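PDB 2OZ8: Mll7089 protein from Mesorhizobium loti, which is of unproven function but belongs to the mandelate racemase branch of the enolase superfamily, and may act as a magnesium-dependent hydro-lyase. Local coordinates for residues Val124-Arg129 and Val304-Ala309; Ala135-Leu140 and Ile159-Phe164; Ile166-Arg171 and Val193-Asn198. All coordinates share one frame; numbering follows the deposited sequence.

Contact 1: residues Val124-Arg129 and Val304-Ala309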
# COMPACT_ATOMS: atom_id res chain seq x y z
N VAL A 124 -42.32 6.00 5.46
CA VAL A 124 -42.70 6.66 4.20
C VAL A 124 -41.88 7.95 4.03
O VAL A 124 -41.29 8.20 2.98
CB VAL A 124 -44.24 6.94 4.12
CG1 VAL A 124 -44.59 7.70 2.83
CG2 VAL A 124 -45.08 5.61 4.26
N LEU A 125 -41.81 8.75 5.09
CA LEU A 125 -40.93 9.92 5.11
C LEU A 125 -39.46 9.50 4.82
O LEU A 125 -38.72 10.25 4.15
CB LEU A 125 -41.02 10.65 6.46
CG LEU A 125 -40.14 11.89 6.65
CD1 LEU A 125 -40.54 13.12 5.72
CD2 LEU A 125 -40.15 12.30 8.15
N LEU A 126 -39.07 8.31 5.29
CA LEU A 126 -37.68 7.82 5.06
C LEU A 126 -37.46 7.33 3.63
O LEU A 126 -36.34 6.95 3.29
CB LEU A 126 -37.20 6.81 6.12
CG LEU A 126 -37.10 7.38 7.55
CD1 LEU A 126 -36.73 6.32 8.55
CD2 LEU A 126 -36.20 8.65 7.61
N GLY A 127 -38.52 7.40 2.81
CA GLY A 127 -38.49 6.99 1.41
C GLY A 127 -38.82 5.52 1.17
O GLY A 127 -38.57 5.01 0.10
N SER A 128 -39.42 4.82 2.13
CA SER A 128 -39.64 3.39 1.95
C SER A 128 -40.52 3.13 0.76
O SER A 128 -41.28 4.00 0.33
CB SER A 128 -40.24 2.72 3.19
OG SER A 128 -41.63 3.04 3.32
N ARG A 129 -40.40 1.90 0.23
CA ARG A 129 -41.29 1.38 -0.80
C ARG A 129 -41.96 0.13 -0.24
O ARG A 129 -42.84 -0.43 -0.86
CB ARG A 129 -40.53 0.97 -2.05
CG ARG A 129 -39.60 2.02 -2.63
CD ARG A 129 -39.48 1.83 -4.16
NE ARG A 129 -38.15 2.19 -4.59
CZ ARG A 129 -37.87 2.68 -5.79
NH1 ARG A 129 -38.85 2.84 -6.68
NH2 ARG A 129 -36.63 3.04 -6.09
N VAL A 304 -37.63 -0.20 13.11
CA VAL A 304 -38.40 -0.84 12.04
C VAL A 304 -38.49 0.05 10.76
O VAL A 304 -38.49 -0.43 9.62
CB VAL A 304 -39.81 -1.37 12.52
CG1 VAL A 304 -40.81 -0.22 12.88
CG2 VAL A 304 -40.39 -2.36 11.51
N HIS A 305 -38.50 1.35 10.97
CA HIS A 305 -38.72 2.30 9.90
C HIS A 305 -37.52 2.48 8.99
O HIS A 305 -37.70 2.59 7.78
CB HIS A 305 -39.18 3.61 10.49
CG HIS A 305 -40.50 3.50 11.16
ND1 HIS A 305 -41.69 3.63 10.47
CD2 HIS A 305 -40.83 3.26 12.45
CE1 HIS A 305 -42.69 3.46 11.32
NE2 HIS A 305 -42.20 3.25 12.52
N MET A 306 -36.32 2.51 9.57
CA MET A 306 -35.09 2.51 8.77
C MET A 306 -34.90 1.14 8.15
O MET A 306 -34.41 1.02 7.06
CB MET A 306 -33.86 2.93 9.60
CG MET A 306 -34.05 4.28 10.34
SD MET A 306 -34.86 4.29 11.99
CE MET A 306 -33.42 3.56 12.77
N ALA A 307 -35.31 0.08 8.85
CA ALA A 307 -35.08 -1.26 8.30
C ALA A 307 -35.84 -1.43 7.02
O ALA A 307 -35.28 -1.92 6.06
CB ALA A 307 -35.44 -2.38 9.31
N VAL A 308 -37.11 -1.03 7.02
CA VAL A 308 -37.91 -1.17 5.81
C VAL A 308 -37.53 -0.11 4.81
O VAL A 308 -37.76 -0.31 3.64
CB VAL A 308 -39.52 -1.18 6.02
CG1 VAL A 308 -39.98 -2.04 7.18
CG2 VAL A 308 -40.09 0.22 6.15
N ALA A 309 -36.95 1.03 5.23
CA ALA A 309 -36.68 2.08 4.23
C ALA A 309 -35.34 1.94 3.48
O ALA A 309 -35.21 2.39 2.34
CB ALA A 309 -36.86 3.49 4.82
O HOH W 1 -34.89 5.06 1.67
O HOH W 2 -38.06 0.20 1.19
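Leu126 and Ser128, on either side of Gly127 in the Schellman motif that ends helix 122-125, both point CB at Ala309 in the last turn of helix 304-309. Gly127, with positive phi, is the residue that leaves the helix, and its N bonds back to Val124 O. The packing on Ala309 is the tight part. Leu126 CB meets Ala309 CB at 3.6 Å, and Ser128 CB lies 3.8 Å from the same methyl. With chi1 at -64°, Leu126 CG stands opposite its own carbonyl carbon, and from there CD1 at the tip reaches Met306 CG at 3.8 Å. The two side chains cross at a slant. Val308 CG2 packs on Ser128 CB, while Ser128 OG bonds to His123 ND1. His305 NE2 bonds to His346 O, and His305 ND1 bonds to His123 N, a further tie to helix 122-125. Arg86 of the second subunit bonds to Gly127 O. The backbone ends are looser and joined through water. One water donates to Leu126 O and to Ala309 O. A second accepts from Arg129 N at 3.0 Å and donates to Val308 O.

Contact 2: residues Ala135-Leu140 and Ile159-Phe164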
# COMPACT_ATOMS: atom_id res chain seq x y z
N ALA A 135 -37.70 -10.51 10.77
CA ALA A 135 -37.24 -10.32 12.12
C ALA A 135 -36.60 -11.63 12.56
O ALA A 135 -37.08 -12.69 12.21
CB ALA A 135 -38.43 -9.91 13.03
N TYR A 136 -35.51 -11.58 13.31
CA TYR A 136 -34.93 -12.80 13.81
C TYR A 136 -35.03 -12.78 15.32
O TYR A 136 -35.12 -11.72 15.91
CB TYR A 136 -33.49 -13.03 13.34
CG TYR A 136 -32.48 -12.00 13.77
CD1 TYR A 136 -31.77 -12.18 14.93
CD2 TYR A 136 -32.18 -10.91 12.99
CE1 TYR A 136 -30.79 -11.29 15.31
CE2 TYR A 136 -31.18 -9.98 13.35
CZ TYR A 136 -30.50 -10.19 14.53
OH TYR A 136 -29.54 -9.34 15.00
N ALA A 137 -35.06 -13.96 15.91
CA ALA A 137 -35.29 -14.06 17.33
C ALA A 137 -33.92 -14.11 18.00
O ALA A 137 -33.11 -14.92 17.63
CB ALA A 137 -36.08 -15.33 17.64
N SER A 138 -33.70 -13.26 18.98
CA SER A 138 -32.42 -13.08 19.61
C SER A 138 -32.56 -13.21 21.12
O SER A 138 -33.27 -12.46 21.76
CB SER A 138 -31.89 -11.72 19.21
OG SER A 138 -30.70 -11.42 19.87
N GLY A 139 -31.86 -14.16 21.68
CA GLY A 139 -32.11 -14.59 23.04
C GLY A 139 -31.40 -13.79 24.09
O GLY A 139 -31.90 -13.70 25.20
N LEU A 140 -30.25 -13.17 23.75
CA LEU A 140 -29.41 -12.44 24.75
C LEU A 140 -29.19 -13.40 25.92
O LEU A 140 -29.30 -13.05 27.10
CB LEU A 140 -30.09 -11.10 25.19
CG LEU A 140 -30.67 -10.19 24.08
CD1 LEU A 140 -31.37 -8.94 24.62
CD2 LEU A 140 -29.60 -9.75 23.02
N ILE A 159 -44.34 -19.27 17.11
CA ILE A 159 -45.01 -18.11 16.50
C ILE A 159 -44.33 -17.61 15.21
O ILE A 159 -44.59 -16.51 14.74
CB ILE A 159 -45.13 -16.94 17.51
CG1 ILE A 159 -43.74 -16.31 17.76
CG2 ILE A 159 -45.85 -17.40 18.84
CD1 ILE A 159 -43.70 -15.33 18.90
N GLY A 160 -43.45 -18.41 14.62
CA GLY A 160 -43.13 -18.18 13.21
C GLY A 160 -41.82 -17.55 12.81
O GLY A 160 -41.64 -17.23 11.64
N TYR A 161 -40.92 -17.36 13.78
CA TYR A 161 -39.50 -17.07 13.50
C TYR A 161 -38.88 -18.25 12.80
O TYR A 161 -39.22 -19.41 13.08
CB TYR A 161 -38.73 -16.74 14.78
CG TYR A 161 -39.18 -15.40 15.38
CD1 TYR A 161 -38.52 -14.19 15.03
CD2 TYR A 161 -40.28 -15.34 16.28
CE1 TYR A 161 -38.96 -12.93 15.56
CE2 TYR A 161 -40.71 -14.12 16.82
CZ TYR A 161 -40.06 -12.91 16.44
OH TYR A 161 -40.52 -11.74 16.98
N SER A 162 -37.98 -17.98 11.86
CA SER A 162 -37.24 -19.02 11.16
C SER A 162 -35.76 -18.71 11.22
O SER A 162 -34.93 -19.46 10.69
CB SER A 162 -37.70 -19.13 9.73
OG SER A 162 -37.66 -17.87 9.06
N ALA A 163 -35.41 -17.61 11.90
CA ALA A 163 -34.02 -17.25 12.14
C ALA A 163 -33.79 -16.90 13.62
O ALA A 163 -34.64 -16.23 14.24
CB ALA A 163 -33.60 -16.10 11.21
N PHE A 164 -32.65 -17.33 14.17
CA PHE A 164 -32.39 -17.39 15.62
C PHE A 164 -30.93 -17.00 15.90
O PHE A 164 -30.04 -17.51 15.24
CB PHE A 164 -32.63 -18.83 16.14
CG PHE A 164 -34.02 -19.34 15.84
CD1 PHE A 164 -35.10 -19.00 16.66
CD2 PHE A 164 -34.27 -20.09 14.70
CE1 PHE A 164 -36.39 -19.39 16.34
CE2 PHE A 164 -35.63 -20.49 14.37
CZ PHE A 164 -36.65 -20.13 15.19
O HOH W 3 -37.48 -15.21 11.46
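Tyr161 lays its ring over the methyl group of Ala137. Ala137 CB stands 4.1 Å from the ring centroid and 27° off the ring normal, a CH-pi contact over one face. The CD1 side of the ring also runs along the backbone of 135-137. CD1 comes to 3.5 Å from Ala135 O, and CE1 touches Ala135 CB. A chi1 of -69° puts CG of Tyr161 opposite its own carbonyl carbon and sends the ring toward the neighbouring strand. Phe320 meets this ring edge-to-face.

Phe164 approaches the same methyl with its CD1, so Ala137 CB is shared by two aromatic side chains. Phe153 and Ala156 of helix 146-158 also pack on Phe164. Tyr136 and Ala163 meet through their CB atoms at 3.7 Å. The Tyr136 ring leads away from 159-164, and Met194 and Trp315 pack on its side chain. Its OH makes a weak hydrogen bond to Lys165 NZ.

The backbones are joined by a nearly straight hydrogen bond from Ala137 N to Ala163 O, 2.8 Å long with 175° at the hydrogen. Ala137 O then receives a CA-H...O contact from Phe164 CA. Before the strands pair, a water fills in: it donates to Ala135 O and accepts from Ser162 N at 2.8 Å. Gly160 has positive phi and is the C-prime residue of the Schellman motif ending helix 146-158. It turns the chain into strand 163-167. Strand 132-138, helix 146-158 and strand 163-167 thus form a parallel beta-alpha-beta crossover, the repeating unit of the TIM-type barrel found in the enolase superfamily.

Contact 3: residues Ile166-Arg171 and Val193-Asn198. With SO4 (sulfate ion), chain D.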
# COMPACT_ATOMS: atom_id res chain seq x y z
N ILE A 166 -27.97 -16.69 18.96
CA ILE A 166 -27.54 -17.03 20.28
C ILE A 166 -26.20 -16.42 20.58
O ILE A 166 -25.44 -16.06 19.65
CB ILE A 166 -27.49 -18.56 20.48
CG1 ILE A 166 -26.44 -19.19 19.56
CG2 ILE A 166 -28.93 -19.15 20.27
CD1 ILE A 166 -26.23 -20.68 19.78
N LYS A 167 -25.92 -16.29 21.88
CA LYS A 167 -24.68 -15.73 22.39
C LYS A 167 -23.70 -16.81 22.65
O LYS A 167 -24.06 -17.79 23.27
CB LYS A 167 -24.91 -14.97 23.70
CG LYS A 167 -25.89 -13.83 23.54
CD LYS A 167 -25.40 -12.72 22.67
CE LYS A 167 -26.33 -11.51 22.70
NZ LYS A 167 -25.99 -10.51 21.60
N VAL A 168 -22.47 -16.62 22.22
CA VAL A 168 -21.42 -17.60 22.46
C VAL A 168 -20.24 -16.89 23.05
O VAL A 168 -20.36 -15.73 23.42
CB VAL A 168 -21.03 -18.41 21.18
CG1 VAL A 168 -22.24 -19.24 20.68
CG2 VAL A 168 -20.50 -17.49 20.10
N GLY A 169 -19.09 -17.56 23.13
CA GLY A 169 -17.91 -16.95 23.70
C GLY A 169 -17.55 -17.47 25.07
O GLY A 169 -16.70 -16.88 25.72
N HIS A 170 -18.19 -18.57 25.51
CA HIS A 170 -17.75 -19.31 26.70
C HIS A 170 -16.28 -19.65 26.67
O HIS A 170 -15.75 -20.05 25.62
CB HIS A 170 -18.56 -20.62 26.91
CG HIS A 170 -19.89 -20.37 27.51
ND1 HIS A 170 -20.07 -20.22 28.87
CD2 HIS A 170 -21.09 -20.10 26.93
CE1 HIS A 170 -21.33 -19.89 29.10
NE2 HIS A 170 -21.97 -19.82 27.94
N ARG A 171 -15.62 -19.46 27.82
CA ARG A 171 -14.25 -19.93 28.04
C ARG A 171 -14.07 -21.40 27.62
O ARG A 171 -13.03 -21.77 27.08
CB ARG A 171 -13.85 -19.76 29.51
CG ARG A 171 -13.01 -18.51 29.80
CD ARG A 171 -12.79 -18.26 31.33
NE ARG A 171 -11.69 -19.07 31.93
CZ ARG A 171 -11.84 -20.27 32.52
NH1 ARG A 171 -13.03 -20.86 32.62
NH2 ARG A 171 -10.77 -20.89 33.02
N VAL A 193 -29.32 -19.54 11.37
CA VAL A 193 -28.67 -19.37 12.70
C VAL A 193 -27.53 -18.35 12.69
O VAL A 193 -26.68 -18.36 11.80
CB VAL A 193 -28.17 -20.76 13.28
CG1 VAL A 193 -27.46 -20.59 14.59
CG2 VAL A 193 -29.36 -21.74 13.45
N MET A 194 -27.51 -17.47 13.68
CA MET A 194 -26.40 -16.54 13.87
C MET A 194 -25.79 -16.74 15.24
O MET A 194 -26.51 -17.08 16.22
CB MET A 194 -26.86 -15.08 13.71
CG MET A 194 -27.82 -14.76 12.47
SD MET A 194 -29.59 -15.31 12.35
CE MET A 194 -30.13 -13.84 11.63
N ILE A 195 -24.47 -16.55 15.32
CA ILE A 195 -23.81 -16.52 16.61
C ILE A 195 -23.19 -15.16 16.89
O ILE A 195 -22.76 -14.50 15.97
CB ILE A 195 -22.75 -17.63 16.80
CG1 ILE A 195 -21.69 -17.56 15.72
CG2 ILE A 195 -23.40 -19.02 16.89
CD1 ILE A 195 -20.40 -18.30 16.06
N ASP A 196 -23.13 -14.78 18.17
CA ASP A 196 -22.60 -13.51 18.62
C ASP A 196 -21.68 -13.72 19.82
O ASP A 196 -22.15 -13.81 20.94
CB ASP A 196 -23.75 -12.63 19.05
CG ASP A 196 -23.31 -11.20 19.35
OD1 ASP A 196 -22.09 -10.90 19.48
OD2 ASP A 196 -24.21 -10.36 19.50
N PRO A 197 -20.36 -13.83 19.60
CA PRO A 197 -19.35 -13.95 20.65
C PRO A 197 -19.07 -12.66 21.41
O PRO A 197 -18.38 -12.69 22.43
CB PRO A 197 -18.07 -14.29 19.86
CG PRO A 197 -18.57 -14.74 18.48
CD PRO A 197 -19.76 -13.87 18.25
N ASN A 198 -19.52 -11.52 20.90
CA ASN A 198 -19.27 -10.23 21.54
C ASN A 198 -17.83 -10.00 21.94
O ASN A 198 -17.54 -9.64 23.10
CB ASN A 198 -20.17 -10.05 22.73
CG ASN A 198 -20.83 -8.73 22.71
OD1 ASN A 198 -20.25 -7.71 23.09
ND2 ASN A 198 -22.09 -8.72 22.20
S SO4 D . -17.59 -18.15 30.79
O1 SO4 D . -17.97 -16.73 30.65
O2 SO4 D . -16.60 -18.35 29.73
O3 SO4 D . -16.96 -18.50 32.08
O4 SO4 D . -18.79 -19.01 30.67
O HOH W 4 -21.76 -13.23 23.59
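Ile166 pairs with Ile195 in a parallel beta bridge. Its N gives a hydrogen bond to Met194 O at 3.1 Å, and its O accepts one from Asp196 N. That O also takes a CA-H...O contact from Ile195 CA. Ile166 CG1 touches Ile195 CG2 on the face of the sheet that meets the helices.

Lys167 lies on the other face, beside Asp196 and pointing the same way. Its chain bends at chi2 (-67°) and is extended beyond. CD passes over Asp196 CB, and NZ forms a salt bridge to Asp196 OD2 at 2.8 Å. NZ comes from above the carboxylate plane, 52° out of it. The other carboxylate oxygen, OD1, takes a weak hydrogen bond from Asn198 N. Both oxygens of Asp196 are therefore engaged. Lys167 and Asp196 lie at the C-terminal ends of their strands, consistent with the active-site end of the barrel, as in relatives that bind magnesium.

Val168 straddles two residues. CG1 meets Ile195 CG2, while CG2 lies against Pro197 CG at 3.7 Å. Its N bonds to Asp196 O at 3.1 Å, reaching that oxygen from above the carbonyl plane. A water donates to both Val168 O and Asp196 O. Gly169 has positive phi and passes close to Pro197. Its N bonds to Asp176 OD2. His170 and Arg171 turn away to a sulfate, probably from the crystallisation liquor. The contacts modelled from His170 ND1 and Arg171 N to it are both short and doubtful.

Strand 163-167 and strand 192-196 are neighbours in the barrel, linked by helix 173-184. Leu180 of that helix and Phe149 and Phe153 of helix 146-158 pack on Ile166. Strand 222-224 flanks 192-196 on its other edge, with Val223 against Ile195 and Glu224 against Asp196.

From the N terminus, the chain first builds the antiparallel sheet and then helices that lead to 124-129. Contact 1 opens there and closes only at 304-309, after 174 intervening residues. Contacts 2 and 3 are nested inside that long loop, and come in series. Contact 2 closes across helix 146-158. Contact 3 opens next, at 166-171, and closes across helix 173-184. The two share strand 163-167 and touch directly: Phe164 O lies 3.0 Å from Met194 N, and Leu140 CD2 packs on Lys167 CE. Contact 1 stands apart, its centre about 22 Å from that of contact 2. It ties the approach to the barrel to a late helix, while contacts 2 and 3 join successive barrel strands.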